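Local coordinates for bifunctional purine biosynthetic protein ADE5,7 (Cryptococcus neoformans var. grubii serotype A, PDB 7LVO), which catalyses two ATP-dependent steps of de novo purine biosynthesis, its N-terminal half, the part in this structure, being the phosphoribosylamine-glycine ligase, at residues Leu41-Gly46 with Arg95-Trp100. Residues are numbered along the deposited sequence; the frame is centred on the assembly and turned at random.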
loop_
_atom_site.group_PDB
_atom_site.type_symbol
_atom_site.label_atom_id
_atom_site.label_comp_id
_atom_site.label_asym_id
_atom_site.label_seq_id
_atom_site.Cartn_x
_atom_site.Cartn_y
_atom_site.Cartn_z
ATOM N N LEU A 41 16.205 -8.043 0.843
ATOM C CA LEU A 41 16.366 -6.673 1.314
ATOM C C LEU A 41 15.028 -5.959 1.213
ATOM O O LEU A 41 14.488 -5.793 0.108
ATOM C CB LEU A 41 17.423 -5.939 0.492
ATOM C CG LEU A 41 17.598 -4.449 0.762
ATOM C CD1 LEU A 41 18.102 -4.201 2.177
ATOM C CD2 LEU A 41 18.548 -3.846 -0.263
ATOM N N LEU A 42 14.495 -5.547 2.366
ATOM C CA LEU A 42 13.257 -4.782 2.428
ATOM C C LEU A 42 13.593 -3.305 2.570
ATOM O O LEU A 42 14.318 -2.921 3.496
ATOM C CB LEU A 42 12.389 -5.240 3.601
ATOM C CG LEU A 42 11.983 -6.703 3.630
ATOM C CD1 LEU A 42 11.004 -6.954 4.769
ATOM C CD2 LEU A 42 11.367 -7.137 2.307
ATOM N N LEU A 43 13.073 -2.485 1.659
ATOM C CA LEU A 43 13.204 -1.037 1.739
ATOM C C LEU A 43 11.949 -0.470 2.403
ATOM O O LEU A 43 10.831 -0.706 1.932
ATOM C CB LEU A 43 13.400 -0.421 0.363
ATOM C CG LEU A 43 14.494 -1.010 -0.531
ATOM C CD1 LEU A 43 14.615 -0.170 -1.801
ATOM C CD2 LEU A 43 15.824 -1.101 0.174
ATOM N N GLY A 44 12.134 0.269 3.491
ATOM C CA GLY A 44 11.013 0.882 4.182
ATOM C C GLY A 44 11.104 0.740 5.687
ATOM O O GLY A 44 12.031 0.109 6.201
ATOM N N ALA A 45 10.137 1.321 6.408
ATOM C CA ALA A 45 10.161 1.282 7.865
ATOM C C ALA A 45 8.758 1.319 8.455
ATOM O O ALA A 45 8.581 1.753 9.599
ATOM C CB ALA A 45 10.979 2.451 8.425
ATOM N N GLY A 46 7.757 0.856 7.700
ATOM C CA GLY A 46 6.388 0.842 8.153
ATOM C C GLY A 46 5.933 -0.539 8.584
ATOM O O GLY A 46 6.683 -1.505 8.569
ATOM N N ARG A 95 22.856 4.702 -5.316
ATOM C CA ARG A 95 24.151 4.026 -5.252
ATOM C C ARG A 95 24.426 3.460 -3.862
ATOM O O ARG A 95 25.019 2.386 -3.729
ATOM C CB ARG A 95 25.273 4.986 -5.656
ATOM C CG ARG A 95 26.511 4.280 -6.195
ATOM C CD ARG A 95 27.803 4.812 -5.579
ATOM N NE ARG A 95 27.975 6.248 -5.773
ATOM C CZ ARG A 95 27.753 7.164 -4.838
ATOM N NH1 ARG A 95 27.350 6.831 -3.622
ATOM N NH2 ARG A 95 27.944 8.447 -5.130
ATOM N N SER A 96 24.004 4.171 -2.816
ATOM C CA SER A 96 24.276 3.720 -1.455
ATOM C C SER A 96 23.749 2.310 -1.219
ATOM O O SER A 96 24.502 1.403 -0.848
ATOM C CB SER A 96 23.667 4.697 -0.450
ATOM O OG SER A 96 23.852 4.234 0.873
ATOM N N ILE A 97 22.448 2.103 -1.434
ATOM C CA ILE A 97 21.858 0.802 -1.132
ATOM C C ILE A 97 22.138 -0.208 -2.245
ATOM O O ILE A 97 22.218 -1.417 -1.982
ATOM C CB ILE A 97 20.348 0.956 -0.884
ATOM C CG1 ILE A 97 19.749 -0.358 -0.380
ATOM C CG2 ILE A 97 19.637 1.393 -2.153
ATOM C CD1 ILE A 97 20.339 -0.845 0.934
ATOM N N VAL A 98 22.276 0.251 -3.489
ATOM C CA VAL A 98 22.565 -0.670 -4.586
ATOM C C VAL A 98 23.967 -1.242 -4.439
ATOM O O VAL A 98 24.182 -2.446 -4.621
ATOM C CB VAL A 98 22.382 0.037 -5.939
ATOM C CG1 VAL A 98 22.868 -0.854 -7.079
ATOM C CG2 VAL A 98 20.921 0.414 -6.139
ATOM N N GLU A 99 24.943 -0.392 -4.100
ATOM C CA GLU A 99 26.303 -0.880 -3.888
ATOM C C GLU A 99 26.376 -1.777 -2.659
ATOM O O GLU A 99 27.082 -2.793 -2.665
ATOM C CB GLU A 99 27.264 0.300 -3.751
ATOM C CG GLU A 99 28.719 -0.096 -3.593
ATOM C CD GLU A 99 29.644 1.105 -3.546
ATOM O OE1 GLU A 99 29.151 2.246 -3.687
ATOM O OE2 GLU A 99 30.865 0.908 -3.369
ATOM N N TRP A 100 25.648 -1.425 -1.598
ATOM C CA TRP A 100 25.590 -2.288 -0.423
ATOM C C TRP A 100 25.009 -3.654 -0.783
ATOM O O TRP A 100 25.587 -4.695 -0.456
ATOM C CB TRP A 100 24.758 -1.619 0.674
ATOM C CG TRP A 100 24.776 -2.347 1.977
ATOM C CD1 TRP A 100 25.604 -2.111 3.032
ATOM C CD2 TRP A 100 23.926 -3.432 2.373
ATOM N NE1 TRP A 100 25.327 -2.978 4.057
ATOM C CE2 TRP A 100 24.298 -3.796 3.682
ATOM C CE3 TRP A 100 22.883 -4.121 1.754
ATOM C CZ2 TRP A 100 23.671 -4.826 4.378
ATOM C CZ3 TRP A 100 22.262 -5.144 2.447
ATOM C CH2 TRP A 100 22.656 -5.487 3.742
#
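Ile97, in the first turn of helix 95-104, meets Leu41 and Leu43 of strand 38-44 with its longer branch. Its CG1 is anti to the backbone N (chi1 -172°), which carries the ethyl arm off the helix toward the strand. There CG1 lies 3.7 Å from Leu41 CD2, and Ile97 CD1 lies equally close to that same methyl, at 3.7 Å, so that the two side chains meet end to end. Leu43 reaches the isoleucine differently: its CB leaves the backbone across the direction of the helix, and the methyl CD2 then comes in at a slant to stand 4.0 Å from Ile97 CG1. The CG1 methylene is thus touched by one methyl from each leucine, two residues apart on the same face of the strand. Val98, next in sequence, turns from the strand and packs against Ala124 and Phe125 of helix 121-126, a helix that also covers Ile97 and Leu43. Nearly one turn beyond Ile97, Trp100 adds a looser contact, with CZ3 of its six-membered ring 4.3 Å from Leu41 CD1. Leu41 therefore uses both methyls, CD2 for the isoleucine and CD1 for the indole, which also rests on Arg64 and Val66 of strand 62-67.

Helix and strand segments run almost antiparallel, at 167°, with their axes 11.5 Å apart, as for a helix laid over a parallel sheet in an alpha/beta layer. Strand 38-44 is an inner strand of that sheet in the N domain, and helix 95-104 leads on to its neighbour, strand 108-111. Every contact between the segments is made by carbon atoms, which implies that the helix is seated on this strand by shape and exclusion of water, without directional polar bonds.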